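PDB 3E9E: fructose-2,6-bisphosphatase TIGAR B from Danio rerio, which probably hydrolyses fructose-2,6-bisphosphate, and also fructose-1,6-bisphosphate, so restraining glycolysis and activating the pentose phosphate pathway. Local coordinates for residues 54-59 / 79-84. The protein carries 1 engineered substitution. Numbering follows the deposited sequence.
Sequences VFVSNL and TEMILD
Val54 and Val56 meet Ile82 and Asp84 in three backbone hydrogen bonds that join two parallel strands. Ile82 N donates to Val54 O (2.8 Å), Ile82 O accepts from Val56 N (2.8 Å), and Asp84 N closes the ladder on Val56 O at 2.7 Å, the straightest of the three at 169°. Ile82 thus uses both its N-H and its carbonyl on the same neighbouring strand, flanking Phe55. At the start of the contact a water links the two backbones, accepting from Val54 N and donating to Glu80 O (2.6 Å).

On one face, Ile82 lies beside Phe55 and points the same way, with Ile82 CB 3.8 Å from Phe55 CD1. The Phe55 side chain also touches Leu139 and Arg142 of helix 125-147. On the other face, Met81 CG sits 3.5 Å from Val56 CG2 and also reaches Val54 CG1. With CG anti to its backbone N (chi1 171°), Met81 extends from the strand before bending at chi3, and it touches Glu67 and Leu70 of helix 60-71. Toward the N-terminal end of both segments, the methyls Val54 CG2 and Thr79 CG2 meet at 3.7 Å, while Thr79 OG1 hydrogen-bonds Phe51 O.

Beyond the strand, Ser57 OG accepts from Leu59 N in an ST turn and also hydrogen-bonds His183, the inferred transition-state stabiliser; Asn58 OD1 is hydrogen-bonded to Arg88. Strand 53-56, helix 60-71 and edge strand 81-83 make a beta-alpha-beta unit of the histidine phosphatase fold, with the C-terminal end of strand 53-56 leading into the active site.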
loop_
_atom_site.group_PDB
_atom_site.type_symbol
_atom_site.label_atom_id
_atom_site.label_comp_id
_atom_site.label_asym_id
_atom_site.label_seq_id
_atom_site.Cartn_x
_atom_site.Cartn_y
_atom_site.Cartn_z
ATOM N N VAL A 54 -5.870 11.173 -0.628
ATOM C CA VAL A 54 -6.231 9.749 -0.620
ATOM C C VAL A 54 -6.142 9.174 -2.040
ATOM O O VAL A 54 -6.805 9.686 -2.963
ATOM C CB VAL A 54 -7.652 9.514 -0.066
ATOM C CG1 VAL A 54 -8.058 8.052 -0.239
ATOM C CG2 VAL A 54 -7.772 9.984 1.436
ATOM N N PHE A 55 -5.349 8.113 -2.177
ATOM C CA PHE A 55 -5.086 7.410 -3.450
ATOM C C PHE A 55 -5.427 5.934 -3.298
ATOM O O PHE A 55 -4.953 5.270 -2.347
ATOM C CB PHE A 55 -3.615 7.569 -3.856
ATOM C CG PHE A 55 -3.163 9.002 -3.872
ATOM C CD1 PHE A 55 -3.413 9.803 -4.968
ATOM C CD2 PHE A 55 -2.543 9.559 -2.753
ATOM C CE1 PHE A 55 -3.030 11.153 -4.963
ATOM C CE2 PHE A 55 -2.151 10.870 -2.732
ATOM C CZ PHE A 55 -2.390 11.685 -3.842
ATOM N N VAL A 56 -6.238 5.424 -4.235
ATOM C CA VAL A 56 -6.825 4.092 -4.103
ATOM C C VAL A 56 -6.800 3.313 -5.418
ATOM O O VAL A 56 -7.083 3.871 -6.486
ATOM C CB VAL A 56 -8.303 4.160 -3.612
ATOM C CG1 VAL A 56 -8.802 2.776 -3.257
ATOM C CG2 VAL A 56 -8.426 5.050 -2.371
ATOM N N SER A 57 -6.458 2.024 -5.330
ATOM C CA SER A 57 -6.657 1.089 -6.431
ATOM C C SER A 57 -8.106 1.178 -6.907
ATOM O O SER A 57 -9.025 1.333 -6.093
ATOM C CB SER A 57 -6.364 -0.323 -5.951
ATOM O OG SER A 57 -6.889 -1.305 -6.836
ATOM N N ASN A 58 -8.320 1.107 -8.218
ATOM C CA ASN A 58 -9.693 1.143 -8.733
ATOM C C ASN A 58 -10.366 -0.249 -8.785
ATOM O O ASN A 58 -11.451 -0.394 -9.346
ATOM C CB ASN A 58 -9.763 1.875 -10.075
ATOM C CG ASN A 58 -9.118 1.091 -11.196
ATOM O OD1 ASN A 58 -8.276 0.238 -10.967
ATOM N ND2 ASN A 58 -9.524 1.372 -12.416
ATOM N N LEU A 59 -9.740 -1.256 -8.189
ATOM C CA LEU A 59 -10.429 -2.516 -7.901
ATOM C C LEU A 59 -11.425 -2.304 -6.751
ATOM O O LEU A 59 -11.124 -1.607 -5.759
ATOM C CB LEU A 59 -9.434 -3.630 -7.545
ATOM C CG LEU A 59 -8.558 -4.167 -8.674
ATOM C CD1 LEU A 59 -7.349 -4.941 -8.161
ATOM C CD2 LEU A 59 -9.384 -5.052 -9.643
ATOM N N THR A 79 -11.893 15.205 1.804
ATOM C CA THR A 79 -10.797 14.729 0.973
ATOM C C THR A 79 -11.327 13.879 -0.174
ATOM O O THR A 79 -12.057 12.907 0.041
ATOM C CB THR A 79 -9.705 13.982 1.795
ATOM O OG1 THR A 79 -9.178 14.850 2.808
ATOM C CG2 THR A 79 -8.572 13.586 0.916
ATOM N N GLU A 80 -10.975 14.274 -1.394
ATOM C CA GLU A 80 -11.326 13.501 -2.577
ATOM C C GLU A 80 -10.521 12.209 -2.640
ATOM O O GLU A 80 -9.303 12.209 -2.479
ATOM C CB GLU A 80 -11.121 14.293 -3.875
ATOM C CG GLU A 80 -11.694 13.547 -5.100
ATOM C CD GLU A 80 -11.222 14.066 -6.466
ATOM O OE1 GLU A 80 -10.721 15.209 -6.563
ATOM O OE2 GLU A 80 -11.366 13.302 -7.458
ATOM N N MET A 81 -11.223 11.107 -2.846
ATOM C CA MET A 81 -10.582 9.822 -3.025
ATOM C C MET A 81 -10.172 9.704 -4.489
ATOM O O MET A 81 -11.019 9.530 -5.347
ATOM C CB MET A 81 -11.555 8.706 -2.640
ATOM C CG MET A 81 -11.084 7.317 -2.995
ATOM S SD MET A 81 -12.310 6.054 -2.593
ATOM C CE MET A 81 -12.765 6.501 -0.939
ATOM N N ILE A 82 -8.881 9.833 -4.771
ATOM C CA ILE A 82 -8.362 9.644 -6.133
ATOM C C ILE A 82 -8.216 8.158 -6.457
ATOM O O ILE A 82 -7.501 7.443 -5.740
ATOM C CB ILE A 82 -6.984 10.332 -6.294
ATOM C CG1 ILE A 82 -7.057 11.811 -5.883
ATOM C CG2 ILE A 82 -6.428 10.139 -7.735
ATOM C CD1 ILE A 82 -8.057 12.641 -6.697
ATOM N N LEU A 83 -8.894 7.692 -7.516
ATOM C CA LEU A 83 -8.717 6.321 -8.036
ATOM C C LEU A 83 -7.503 6.270 -8.956
ATOM O O LEU A 83 -7.393 7.088 -9.859
ATOM C CB LEU A 83 -9.971 5.824 -8.781
ATOM C CG LEU A 83 -11.312 5.688 -8.038
ATOM C CD1 LEU A 83 -12.295 4.871 -8.866
ATOM C CD2 LEU A 83 -11.143 5.057 -6.674
ATOM N N ASP A 84 -6.565 5.357 -8.697
ATOM C CA ASP A 84 -5.354 5.276 -9.501
ATOM C C ASP A 84 -5.081 3.836 -9.937
ATOM O O ASP A 84 -4.660 3.007 -9.137
ATOM C CB ASP A 84 -4.142 5.894 -8.758
ATOM C CG ASP A 84 -2.942 6.111 -9.677
ATOM O OD1 ASP A 84 -2.870 5.450 -10.731
ATOM O OD2 ASP A 84 -2.059 6.937 -9.359
HETATM O O HOH W 1 -6.998 13.301 -2.417
#